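Local coordinates for ceramide very long chain fatty acid hydroxylase SCS7 (Saccharomyces cerevisiae, PDB 4ZR1), which hydroxylates the very long chain fatty acid of ceramides at C-2, using oxygen and electrons from cytochrome b5, probably at a two-zinc site, at residues Gln77-Arg82 / Leu153-Asp158; Gly175-Leu180 / Glu253-Asn258; Asp72-Gln77 / Thr169-His174. All blocks are in the same frame, centred on the assembly; numbering follows the deposited sequence.

Interaction 1 of 3, residues Gln77-Arg82 / Leu153-Asp158. With ZN (zinc ion), chain D.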
loop_
_atom_site.group_PDB
_atom_site.type_symbol
_atom_site.label_atom_id
_atom_site.label_comp_id
_atom_site.label_asym_id
_atom_site.label_seq_id
_atom_site.Cartn_x
_atom_site.Cartn_y
_atom_site.Cartn_z
ATOM N N GLN A 77 -5.346 -11.345 10.812
ATOM C CA GLN A 77 -4.267 -10.993 11.715
ATOM C C GLN A 77 -3.292 -9.986 11.113
ATOM O O GLN A 77 -2.783 -9.116 11.820
ATOM C CB GLN A 77 -3.536 -12.262 12.142
ATOM C CG GLN A 77 -3.120 -12.266 13.589
ATOM C CD GLN A 77 -4.277 -12.216 14.536
ATOM O OE1 GLN A 77 -5.359 -12.732 14.251
ATOM N NE2 GLN A 77 -4.067 -11.573 15.673
ATOM N N ILE A 78 -3.042 -10.107 9.811
ATOM C CA ILE A 78 -2.094 -9.240 9.108
ATOM C C ILE A 78 -2.578 -7.788 9.023
ATOM O O ILE A 78 -1.765 -6.869 8.905
ATOM C CB ILE A 78 -1.816 -9.754 7.672
ATOM C CG1 ILE A 78 -0.496 -9.202 7.139
ATOM C CG2 ILE A 78 -2.961 -9.388 6.725
ATOM C CD1 ILE A 78 0.720 -9.713 7.864
ATOM N N HIS A 79 -3.897 -7.585 9.089
ATOM C CA HIS A 79 -4.479 -6.246 9.008
ATOM C C HIS A 79 -4.729 -5.644 10.394
ATOM O O HIS A 79 -5.250 -4.539 10.516
ATOM C CB HIS A 79 -5.786 -6.264 8.208
ATOM C CG HIS A 79 -5.620 -6.703 6.785
ATOM N ND1 HIS A 79 -5.964 -7.964 6.351
ATOM C CD2 HIS A 79 -5.142 -6.050 5.698
ATOM C CE1 HIS A 79 -5.706 -8.071 5.060
ATOM N NE2 HIS A 79 -5.201 -6.926 4.639
ATOM N N ARG A 80 -4.360 -6.366 11.444
ATOM C CA ARG A 80 -4.399 -5.777 12.773
ATOM C C ARG A 80 -2.989 -5.310 13.101
ATOM O O ARG A 80 -2.092 -6.125 13.298
ATOM C CB ARG A 80 -4.945 -6.774 13.788
ATOM C CG ARG A 80 -6.370 -7.205 13.446
ATOM C CD ARG A 80 -6.933 -8.206 14.427
ATOM N NE ARG A 80 -6.989 -7.657 15.774
ATOM C CZ ARG A 80 -7.531 -8.287 16.808
ATOM N NH1 ARG A 80 -7.538 -7.719 18.009
ATOM N NH2 ARG A 80 -8.070 -9.486 16.635
ATOM N N PRO A 81 -2.784 -3.981 13.112
ATOM C CA PRO A 81 -1.432 -3.412 13.058
ATOM C C PRO A 81 -0.587 -3.606 14.313
ATOM O O PRO A 81 -1.093 -3.649 15.430
ATOM C CB PRO A 81 -1.693 -1.915 12.817
ATOM C CG PRO A 81 -3.085 -1.680 13.314
ATOM C CD PRO A 81 -3.829 -2.944 13.019
ATOM N N ARG A 82 0.716 -3.726 14.102
ATOM C CA ARG A 82 1.670 -3.700 15.193
ATOM C C ARG A 82 2.684 -2.602 14.892
ATOM O O ARG A 82 2.586 -1.926 13.869
ATOM C CB ARG A 82 2.367 -5.055 15.357
ATOM C CG ARG A 82 1.618 -6.236 14.764
ATOM C CD ARG A 82 0.455 -6.702 15.626
ATOM N NE ARG A 82 -0.316 -7.738 14.945
ATOM C CZ ARG A 82 -0.782 -8.828 15.542
ATOM N NH1 ARG A 82 -1.471 -9.728 14.855
ATOM N NH2 ARG A 82 -0.547 -9.021 16.830
ATOM N N LEU A 153 -6.320 -6.160 -5.972
ATOM C CA LEU A 153 -5.106 -6.976 -5.875
ATOM C C LEU A 153 -4.534 -6.953 -4.453
ATOM O O LEU A 153 -4.401 -7.990 -3.810
ATOM C CB LEU A 153 -4.047 -6.518 -6.872
ATOM C CG LEU A 153 -2.847 -7.473 -6.903
ATOM C CD1 LEU A 153 -3.177 -8.663 -7.786
ATOM C CD2 LEU A 153 -1.571 -6.790 -7.391
ATOM N N PHE A 154 -4.229 -5.759 -3.961
ATOM C CA PHE A 154 -3.707 -5.590 -2.612
ATOM C C PHE A 154 -4.625 -6.164 -1.518
ATOM O O PHE A 154 -4.155 -6.776 -0.562
ATOM C CB PHE A 154 -3.449 -4.113 -2.339
ATOM C CG PHE A 154 -2.287 -3.558 -3.095
ATOM C CD1 PHE A 154 -1.553 -4.366 -3.950
ATOM C CD2 PHE A 154 -1.923 -2.224 -2.955
ATOM C CE1 PHE A 154 -0.474 -3.855 -4.650
ATOM C CE2 PHE A 154 -0.839 -1.711 -3.657
ATOM C CZ PHE A 154 -0.117 -2.524 -4.500
ATOM N N HIS A 155 -5.925 -5.959 -1.643
ATOM C CA HIS A 155 -6.843 -6.506 -0.655
ATOM C C HIS A 155 -7.657 -7.678 -1.199
ATOM O O HIS A 155 -8.850 -7.773 -0.945
ATOM C CB HIS A 155 -7.771 -5.414 -0.124
ATOM C CG HIS A 155 -7.094 -4.462 0.810
ATOM N ND1 HIS A 155 -6.987 -4.696 2.162
ATOM C CD2 HIS A 155 -6.474 -3.280 0.582
ATOM C CE1 HIS A 155 -6.339 -3.695 2.731
ATOM N NE2 HIS A 155 -6.017 -2.822 1.793
ATOM N N PHE A 156 -6.996 -8.553 -1.954
ATOM C CA PHE A 156 -7.528 -9.865 -2.318
ATOM C C PHE A 156 -8.191 -10.548 -1.117
ATOM O O PHE A 156 -9.319 -11.039 -1.212
ATOM C CB PHE A 156 -6.401 -10.742 -2.865
ATOM C CG PHE A 156 -6.826 -11.691 -3.944
ATOM C CD1 PHE A 156 -7.013 -11.241 -5.238
ATOM C CD2 PHE A 156 -7.006 -13.039 -3.676
ATOM C CE1 PHE A 156 -7.391 -12.114 -6.240
ATOM C CE2 PHE A 156 -7.383 -13.913 -4.676
ATOM C CZ PHE A 156 -7.577 -13.449 -5.958
ATOM N N ASP A 157 -7.471 -10.563 0.005
ATOM C CA ASP A 157 -7.977 -11.010 1.314
ATOM C C ASP A 157 -8.790 -12.306 1.293
ATOM O O ASP A 157 -8.237 -13.372 1.034
ATOM C CB ASP A 157 -8.807 -9.895 1.955
ATOM C CG ASP A 157 -8.012 -8.601 2.130
ATOM O OD1 ASP A 157 -6.786 -8.590 1.870
ATOM O OD2 ASP A 157 -8.616 -7.592 2.544
ATOM N N ASP A 158 -10.089 -12.203 1.583
ATOM C CA ASP A 158 -10.998 -13.357 1.649
ATOM C C ASP A 158 -10.844 -14.304 0.453
ATOM O O ASP A 158 -10.889 -15.521 0.610
ATOM C CB ASP A 158 -12.455 -12.876 1.741
ATOM C CG ASP A 158 -13.412 -13.955 2.241
ATOM O OD1 ASP A 158 -12.989 -15.121 2.405
ATOM O OD2 ASP A 158 -14.602 -13.633 2.457
HETATM ZN ZN ZN D . -4.893 -1.145 2.170
#
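H79 touches two neighbours, the zinc ligand H155 and the carboxylate of D157. Its CB points toward 153-158. CG lies beside the backbone N, anti to the carbonyl carbon (chi1 -62°), which brings the CE1 and NE2 end to D157 and H155. ND1 stays close to its own chain and is hydrogen-bonded to V75 O, one helical turn back. The CG2 methyl of I78 lies against one face of the ring, toward the rim. CD2 reaches H155 CE1 at 4.0 Å. CE1 comes nearest D157, 3.4 Å from D157 OD1. At the tip, NE2 of H79 sits 3.8 Å from ND1 of H155. The two imidazoles are nearly parallel, their planes 23° apart, but they are slid so far that they barely overlap.

No hydrogen bond crosses between the segments. The polar work is done by D157. H155 ND1 donates a weak bond to D157 OD2, 3.3 Å long with an angle of 148° at the hydrogen, and OD2 lies in the plane of the H155 ring. D157 OD1 is hydrogen-bonded to H170 NE2. A leucine in place of D157 would probably leave ND1 of H155 and NE2 of H170 without these partners and hold the H155 ring's tilt about the zinc less firmly.

H155 NE2 binds zinc at 2.1 Å, and H150, H174, H178 and H254 complete that site. D157 is thus a second-shell residue. Its carboxylate lies behind the metal-binding imidazole and, by accepting the ND1 hydrogen, would probably make NE2 a somewhat stronger donor to the zinc.

Interaction 2 of 3, residues Gly175-Leu180 / Glu253-Asn258. With ZN (zinc ion), chain C; ZN (zinc ion), chain D; BOG (octyl beta-D-glucopyranoside), chain E.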
loop_
_atom_site.group_PDB
_atom_site.type_symbol
_atom_site.label_atom_id
_atom_site.label_comp_id
_atom_site.label_asym_id
_atom_site.label_seq_id
_atom_site.Cartn_x
_atom_site.Cartn_y
_atom_site.Cartn_z
ATOM N N GLY A 175 0.146 -6.468 2.553
ATOM C CA GLY A 175 -0.112 -6.976 3.890
ATOM C C GLY A 175 0.850 -6.430 4.931
ATOM O O GLY A 175 0.431 -6.009 6.011
ATOM N N CYS A 176 2.139 -6.426 4.601
ATOM C CA CYS A 176 3.173 -5.938 5.509
ATOM C C CYS A 176 2.907 -4.492 5.927
ATOM O O CYS A 176 3.113 -4.095 7.077
ATOM C CB CYS A 176 4.550 -6.042 4.851
ATOM S SG CYS A 176 5.915 -5.633 5.952
ATOM N N HIS A 177 2.433 -3.702 4.981
ATOM C CA HIS A 177 2.195 -2.307 5.256
ATOM C C HIS A 177 1.035 -2.144 6.256
ATOM O O HIS A 177 1.066 -1.268 7.121
ATOM C CB HIS A 177 1.927 -1.556 3.953
ATOM C CG HIS A 177 1.542 -0.128 4.165
ATOM N ND1 HIS A 177 2.360 0.770 4.813
ATOM C CD2 HIS A 177 0.410 0.545 3.857
ATOM C CE1 HIS A 177 1.756 1.941 4.880
ATOM N NE2 HIS A 177 0.573 1.831 4.306
ATOM N N HIS A 178 0.022 -2.999 6.151
ATOM C CA HIS A 178 -1.066 -3.000 7.126
ATOM C C HIS A 178 -0.601 -3.579 8.453
ATOM O O HIS A 178 -1.020 -3.144 9.522
ATOM C CB HIS A 178 -2.262 -3.790 6.602
ATOM C CG HIS A 178 -3.221 -2.964 5.804
ATOM N ND1 HIS A 178 -4.434 -2.542 6.301
ATOM C CD2 HIS A 178 -3.135 -2.466 4.547
ATOM C CE1 HIS A 178 -5.061 -1.829 5.382
ATOM N NE2 HIS A 178 -4.291 -1.762 4.313
ATOM N N TYR A 179 0.272 -4.570 8.374
ATOM C CA TYR A 179 0.844 -5.156 9.562
ATOM C C TYR A 179 1.717 -4.120 10.268
ATOM O O TYR A 179 1.657 -3.996 11.493
ATOM C CB TYR A 179 1.631 -6.416 9.194
ATOM C CG TYR A 179 2.077 -7.257 10.366
ATOM C CD1 TYR A 179 1.152 -7.814 11.244
ATOM C CD2 TYR A 179 3.423 -7.535 10.570
ATOM C CE1 TYR A 179 1.561 -8.599 12.314
ATOM C CE2 TYR A 179 3.844 -8.318 11.638
ATOM C CZ TYR A 179 2.912 -8.846 12.506
ATOM O OH TYR A 179 3.342 -9.621 13.565
ATOM N N LEU A 180 2.504 -3.357 9.503
ATOM C CA LEU A 180 3.378 -2.343 10.100
ATOM C C LEU A 180 3.339 -0.960 9.432
ATOM O O LEU A 180 4.318 -0.533 8.816
ATOM C CB LEU A 180 4.816 -2.846 10.123
ATOM C CG LEU A 180 5.070 -4.105 10.963
ATOM C CD1 LEU A 180 5.772 -5.160 10.132
ATOM C CD2 LEU A 180 5.878 -3.760 12.198
ATOM N N GLU A 253 -7.955 5.932 8.475
ATOM C CA GLU A 253 -9.108 5.142 8.897
ATOM C C GLU A 253 -9.187 3.845 8.097
ATOM O O GLU A 253 -9.746 2.852 8.562
ATOM C CB GLU A 253 -10.406 5.934 8.758
ATOM C CG GLU A 253 -10.606 6.976 9.836
ATOM C CD GLU A 253 -11.941 7.673 9.717
ATOM O OE1 GLU A 253 -12.750 7.277 8.846
ATOM O OE2 GLU A 253 -12.179 8.619 10.496
ATOM N N HIS A 254 -8.624 3.855 6.893
ATOM C CA HIS A 254 -8.522 2.630 6.113
ATOM C C HIS A 254 -7.632 1.623 6.846
ATOM O O HIS A 254 -7.799 0.411 6.735
ATOM C CB HIS A 254 -7.965 2.920 4.721
ATOM C CG HIS A 254 -7.521 1.695 3.990
ATOM N ND1 HIS A 254 -8.386 0.912 3.256
ATOM C CD2 HIS A 254 -6.307 1.104 3.900
ATOM C CE1 HIS A 254 -7.722 -0.106 2.739
ATOM N NE2 HIS A 254 -6.458 -0.012 3.114
ATOM N N HIS A 255 -6.681 2.155 7.599
ATOM C CA HIS A 255 -5.763 1.356 8.385
ATOM C C HIS A 255 -6.351 0.957 9.747
ATOM O O HIS A 255 -6.367 -0.216 10.103
ATOM C CB HIS A 255 -4.456 2.128 8.585
ATOM C CG HIS A 255 -3.543 2.089 7.399
ATOM N ND1 HIS A 255 -2.800 0.978 7.067
ATOM C CD2 HIS A 255 -3.252 3.028 6.467
ATOM C CE1 HIS A 255 -2.095 1.229 5.978
ATOM N NE2 HIS A 255 -2.352 2.466 5.594
ATOM N N TYR A 256 -6.837 1.935 10.504
ATOM C CA TYR A 256 -7.186 1.701 11.900
ATOM C C TYR A 256 -8.686 1.675 12.193
ATOM O O TYR A 256 -9.090 1.859 13.338
ATOM C CB TYR A 256 -6.535 2.767 12.778
ATOM C CG TYR A 256 -5.051 2.927 12.564
ATOM C CD1 TYR A 256 -4.136 2.113 13.228
ATOM C CD2 TYR A 256 -4.562 3.899 11.706
ATOM C CE1 TYR A 256 -2.772 2.266 13.031
ATOM C CE2 TYR A 256 -3.213 4.058 11.505
ATOM C CZ TYR A 256 -2.321 3.243 12.166
ATOM O OH TYR A 256 -0.979 3.422 11.953
ATOM N N LYS A 257 -9.510 1.444 11.177
ATOM C CA LYS A 257 -10.955 1.392 11.387
ATOM C C LYS A 257 -11.655 0.412 10.444
ATOM O O LYS A 257 -12.407 -0.465 10.889
ATOM C CB LYS A 257 -11.557 2.786 11.227
ATOM C CG LYS A 257 -13.057 2.848 11.432
ATOM C CD LYS A 257 -13.531 4.289 11.420
ATOM C CE LYS A 257 -15.020 4.404 11.694
ATOM N NZ LYS A 257 -15.437 5.835 11.700
ATOM N N ASN A 258 -11.403 0.561 9.145
ATOM C CA ASN A 258 -12.039 -0.282 8.137
ATOM C C ASN A 258 -11.196 -0.376 6.863
ATOM O O ASN A 258 -11.009 0.625 6.169
ATOM C CB ASN A 258 -13.439 0.263 7.805
ATOM C CG ASN A 258 -14.322 -0.756 7.094
ATOM O OD1 ASN A 258 -13.868 -1.489 6.214
ATOM N ND2 ASN A 258 -15.592 -0.808 7.484
HETATM ZN ZN ZN C . -1.119 3.334 4.218
HETATM ZN ZN ZN D . -4.893 -1.145 2.170
HETATM C C1 BOG E . 5.725 -3.296 -0.096
HETATM O O1 BOG E . 7.059 -3.498 0.319
HETATM C C2 BOG E . 5.104 -2.235 0.782
HETATM O O2 BOG E . 4.984 -2.777 2.076
HETATM C C3 BOG E . 3.710 -1.903 0.301
HETATM O O3 BOG E . 3.171 -0.771 0.947
HETATM C C4 BOG E . 3.668 -1.703 -1.183
HETATM O O4 BOG E . 2.313 -1.648 -1.558
HETATM C C5 BOG E . 4.330 -2.871 -1.863
HETATM O O5 BOG E . 5.680 -2.920 -1.454
HETATM C C6 BOG E . 4.172 -2.669 -3.362
HETATM O O6 BOG E . 5.221 -3.254 -4.103
HETATM C "C1'" BOG E . 7.441 -4.851 0.453
HETATM C "C2'" BOG E . 8.878 -4.968 0.919
HETATM C "C3'" BOG E . 9.429 -6.299 0.447
HETATM C "C4'" BOG E . 10.669 -6.125 -0.410
HETATM C "C5'" BOG E . 10.709 -7.181 -1.501
HETATM C "C6'" BOG E . 12.105 -7.284 -2.067
HETATM C "C7'" BOG E . 12.112 -8.200 -3.269
HETATM C "C8'" BOG E . 12.086 -9.638 -2.804
#
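Two pairs of adjacent histidines, H177-H178 and H254-H255, face each other and share out two zinc ions between them. H177 and H255 take one ion, H178 and H254 the other. No hydrogen bond links the two segments. NE2 of H178 and NE2 of H254 are 3.0 Å apart, and both bind the same zinc rather than each other.

The first zinc is held by H177 NE2 at 2.3 Å and by H255 NE2 at 2.0 Å. These two side chains cross at about a right angle, and CD2 of H177 meets the H255 ring at its edge. H232, H236 and H251 complete the site. At the second zinc, the bond to H178 NE2 is 2.3 Å and that to H254 NE2 is 2.2 Å. Here too the side chains cross almost squarely, with H254 NE2 at the edge of the H178 ring. H150, H155 and H174 are the other ligands.

Each segment holds the last two histidines of an HXXHH box, begun by H174 in helix 164-179 and by H251 in helix 242-256. Such boxes mark this family, and the two ions likely form a catalytic dimetal centre. H254 and H255 diverge to different ions: CG is anti to the backbone N in H254 (chi1 166°), anti to the carbonyl carbon in H255 (chi1 -79°).

H255 also packs against a ligand of the other zinc. Its ND1 lies 3.9 Å above the plane of the H178 ring, over the centre, with the ring planes inclined at 37°. ND1 of H254 is hydrogen-bonded to L261. CB of H177 is 3.3 Å from O3 of a bound octyl glucoside.

Interaction 3 of 3, residues Asp72-Gln77 / Thr169-His174. With ZN (zinc ion), chain D; BOG (octyl beta-D-glucopyranoside), chain E.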
loop_
_atom_site.group_PDB
_atom_site.type_symbol
_atom_site.label_atom_id
_atom_site.label_comp_id
_atom_site.label_asym_id
_atom_site.label_seq_id
_atom_site.Cartn_x
_atom_site.Cartn_y
_atom_site.Cartn_z
ATOM N N ASP A 72 -8.256 -17.432 6.512
ATOM C CA ASP A 72 -9.069 -16.495 7.280
ATOM C C ASP A 72 -8.311 -15.926 8.474
ATOM O O ASP A 72 -8.545 -14.789 8.882
ATOM C CB ASP A 72 -10.360 -17.165 7.752
ATOM C CG ASP A 72 -11.431 -17.173 6.684
ATOM O OD1 ASP A 72 -12.114 -16.143 6.531
ATOM O OD2 ASP A 72 -11.591 -18.201 5.995
ATOM N N PHE A 73 -7.397 -16.716 9.022
ATOM C CA PHE A 73 -6.616 -16.288 10.174
ATOM C C PHE A 73 -5.510 -15.329 9.755
ATOM O O PHE A 73 -5.274 -14.305 10.405
ATOM C CB PHE A 73 -6.027 -17.494 10.886
ATOM C CG PHE A 73 -5.158 -17.141 12.055
ATOM C CD1 PHE A 73 -5.697 -16.504 13.163
ATOM C CD2 PHE A 73 -3.799 -17.458 12.053
ATOM C CE1 PHE A 73 -4.904 -16.183 14.251
ATOM C CE2 PHE A 73 -2.997 -17.139 13.136
ATOM C CZ PHE A 73 -3.551 -16.500 14.240
ATOM N N TYR A 74 -4.835 -15.665 8.662
ATOM C CA TYR A 74 -3.816 -14.786 8.112
ATOM C C TYR A 74 -4.373 -13.394 7.777
ATOM O O TYR A 74 -3.759 -12.381 8.132
ATOM C CB TYR A 74 -3.190 -15.403 6.862
ATOM C CG TYR A 74 -2.389 -14.398 6.089
ATOM C CD1 TYR A 74 -1.105 -14.039 6.498
ATOM C CD2 TYR A 74 -2.927 -13.768 4.975
ATOM C CE1 TYR A 74 -0.369 -13.094 5.798
ATOM C CE2 TYR A 74 -2.203 -12.820 4.271
ATOM C CZ TYR A 74 -0.928 -12.487 4.683
ATOM O OH TYR A 74 -0.221 -11.543 3.975
ATOM N N VAL A 75 -5.523 -13.340 7.095
ATOM C CA VAL A 75 -6.088 -12.054 6.671
ATOM C C VAL A 75 -6.601 -11.273 7.871
ATOM O O VAL A 75 -6.514 -10.054 7.902
ATOM C CB VAL A 75 -7.244 -12.203 5.627
ATOM C CG1 VAL A 75 -6.772 -12.955 4.403
ATOM C CG2 VAL A 75 -8.451 -12.891 6.224
ATOM N N ASP A 76 -7.115 -11.974 8.872
ATOM C CA ASP A 76 -7.632 -11.300 10.048
ATOM C C ASP A 76 -6.495 -10.691 10.849
ATOM O O ASP A 76 -6.645 -9.650 11.479
ATOM C CB ASP A 76 -8.425 -12.269 10.922
ATOM C CG ASP A 76 -9.121 -11.570 12.070
ATOM O OD1 ASP A 76 -8.546 -11.526 13.180
ATOM O OD2 ASP A 76 -10.237 -11.043 11.855
ATOM N N GLN A 77 -5.346 -11.345 10.812
ATOM C CA GLN A 77 -4.267 -10.993 11.715
ATOM C C GLN A 77 -3.292 -9.986 11.113
ATOM O O GLN A 77 -2.783 -9.116 11.820
ATOM C CB GLN A 77 -3.536 -12.262 12.142
ATOM C CG GLN A 77 -3.120 -12.266 13.589
ATOM C CD GLN A 77 -4.277 -12.216 14.536
ATOM O OE1 GLN A 77 -5.359 -12.732 14.251
ATOM N NE2 GLN A 77 -4.067 -11.573 15.673
ATOM N N THR A 169 3.041 -13.557 -0.855
ATOM C CA THR A 169 2.867 -12.631 -1.971
ATOM C C THR A 169 2.019 -11.440 -1.551
ATOM O O THR A 169 2.346 -10.289 -1.841
ATOM C CB THR A 169 2.193 -13.316 -3.173
ATOM O OG1 THR A 169 2.930 -14.491 -3.533
ATOM C CG2 THR A 169 2.120 -12.360 -4.370
ATOM N N HIS A 170 0.915 -11.736 -0.873
ATOM C CA HIS A 170 0.033 -10.714 -0.333
ATOM C C HIS A 170 0.800 -9.802 0.624
ATOM O O HIS A 170 0.783 -8.578 0.494
ATOM C CB HIS A 170 -1.143 -11.374 0.380
ATOM C CG HIS A 170 -2.098 -10.404 0.996
ATOM N ND1 HIS A 170 -1.878 -9.822 2.225
ATOM C CD2 HIS A 170 -3.279 -9.914 0.552
ATOM C CE1 HIS A 170 -2.881 -9.012 2.510
ATOM N NE2 HIS A 170 -3.745 -9.049 1.511
ATOM N N PHE A 171 1.475 -10.422 1.583
ATOM C CA PHE A 171 2.315 -9.727 2.551
ATOM C C PHE A 171 3.289 -8.762 1.877
ATOM O O PHE A 171 3.381 -7.602 2.264
ATOM C CB PHE A 171 3.076 -10.755 3.391
ATOM C CG PHE A 171 3.976 -10.162 4.428
ATOM C CD1 PHE A 171 3.462 -9.711 5.628
ATOM C CD2 PHE A 171 5.348 -10.094 4.219
ATOM C CE1 PHE A 171 4.298 -9.176 6.596
ATOM C CE2 PHE A 171 6.191 -9.559 5.181
ATOM C CZ PHE A 171 5.668 -9.104 6.375
ATOM N N LEU A 172 3.999 -9.242 0.861
ATOM C CA LEU A 172 4.955 -8.407 0.136
ATOM C C LEU A 172 4.307 -7.257 -0.651
ATOM O O LEU A 172 4.927 -6.212 -0.848
ATOM C CB LEU A 172 5.785 -9.270 -0.821
ATOM C CG LEU A 172 6.854 -10.175 -0.214
ATOM C CD1 LEU A 172 7.485 -11.022 -1.300
ATOM C CD2 LEU A 172 7.932 -9.372 0.530
ATOM N N LEU A 173 3.069 -7.442 -1.108
ATOM C CA LEU A 173 2.418 -6.419 -1.932
ATOM C C LEU A 173 1.740 -5.337 -1.113
ATOM O O LEU A 173 1.663 -4.199 -1.551
ATOM C CB LEU A 173 1.393 -7.051 -2.874
ATOM C CG LEU A 173 1.991 -7.908 -3.993
ATOM C CD1 LEU A 173 0.918 -8.353 -4.973
ATOM C CD2 LEU A 173 3.107 -7.162 -4.700
ATOM N N HIS A 174 1.248 -5.683 0.071
ATOM C CA HIS A 174 0.461 -4.735 0.849
ATOM C C HIS A 174 0.215 -5.164 2.307
ATOM O O HIS A 174 0.085 -4.318 3.192
ATOM C CB HIS A 174 -0.877 -4.500 0.157
ATOM C CG HIS A 174 -1.585 -3.273 0.624
ATOM N ND1 HIS A 174 -1.042 -2.010 0.498
ATOM C CD2 HIS A 174 -2.787 -3.110 1.225
ATOM C CE1 HIS A 174 -1.886 -1.124 0.994
ATOM N NE2 HIS A 174 -2.954 -1.765 1.439
HETATM ZN ZN ZN D . -4.893 -1.145 2.170
HETATM C C1 BOG E . 5.725 -3.296 -0.096
HETATM O O1 BOG E . 7.059 -3.498 0.319
HETATM C C2 BOG E . 5.104 -2.235 0.782
HETATM O O2 BOG E . 4.984 -2.777 2.076
HETATM C C3 BOG E . 3.710 -1.903 0.301
HETATM O O3 BOG E . 3.171 -0.771 0.947
HETATM C C4 BOG E . 3.668 -1.703 -1.183
HETATM O O4 BOG E . 2.313 -1.648 -1.558
HETATM C C5 BOG E . 4.330 -2.871 -1.863
HETATM O O5 BOG E . 5.680 -2.920 -1.454
HETATM C C6 BOG E . 4.172 -2.669 -3.362
HETATM O O6 BOG E . 5.221 -3.254 -4.103
HETATM C "C1'" BOG E . 7.441 -4.851 0.453
HETATM C "C2'" BOG E . 8.878 -4.968 0.919
HETATM C "C3'" BOG E . 9.429 -6.299 0.447
HETATM C "C4'" BOG E . 10.669 -6.125 -0.410
HETATM C "C5'" BOG E . 10.709 -7.181 -1.501
HETATM C "C6'" BOG E . 12.105 -7.284 -2.067
HETATM C "C7'" BOG E . 12.112 -8.200 -3.269
HETATM C "C8'" BOG E . 12.086 -9.638 -2.804
#
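Y74 and H170 make the hydrogen bond of this contact, 3.0 Å between Y74 OH and H170 ND1. Either atom could be the donor. The bond runs edge to edge, because ND1 lies near the plane of the phenol ring and OH near that of the imidazole. The ring planes themselves stand 84° apart. CG of Y74 is anti to the backbone N (chi1 166°), and the ring extends toward helix 164-179. NE2 of H170 is taken by D157, so both ring nitrogens have partners.

Van der Waals contacts surround the bond. Y74 CE2 packs 3.6 Å from H170 ND1. Y74 OH also lies 3.4 Å from F171 CB. It is close to F171 N as well, but the angle is too poor for a bond. The F171 ring leads away and packs on L60, L61 and I64 of helix 60-65, while the Y74 ring stacks on F167.

Helix 164-179 widens to a pi-type turn at 171-174, just where the HXXHH histidine box begins with H174.

H174 NE2 holds a zinc ion at 2.2 Å together with H150, H155, H178 and H254, and the H174 ring stacks with F154.

Detergent contacts lie on another side of the helix. O4 of an octyl glucoside donates a 2.6 Å hydrogen bond to L173 O, and L172 CD2 touches its alkyl chain, 3.4 Å from C3'.

Interactions 1 and 3 have centres about 4 Å apart and both use helix 71-78, sharing Q77. Interaction 2 lies about 7 Å from interaction 1 and 11 Å from interaction 3. Along the chain, interaction 1 is nested inside the loop closed by interaction 3, and interaction 2 follows both. Interactions 2 and 3 meet on helix 164-179, where probable backbone hydrogen bonds from G175 N and C176 N run back to H170 O and F171 O. A backbone hydrogen bond between R82 N and Y179 O ties 77-82 to that helix. All three contacts reach one zinc ion. Residues before the first transmembrane helix, probably cytoplasmic, thus pack beside the metal site, at the transmembrane helix ends.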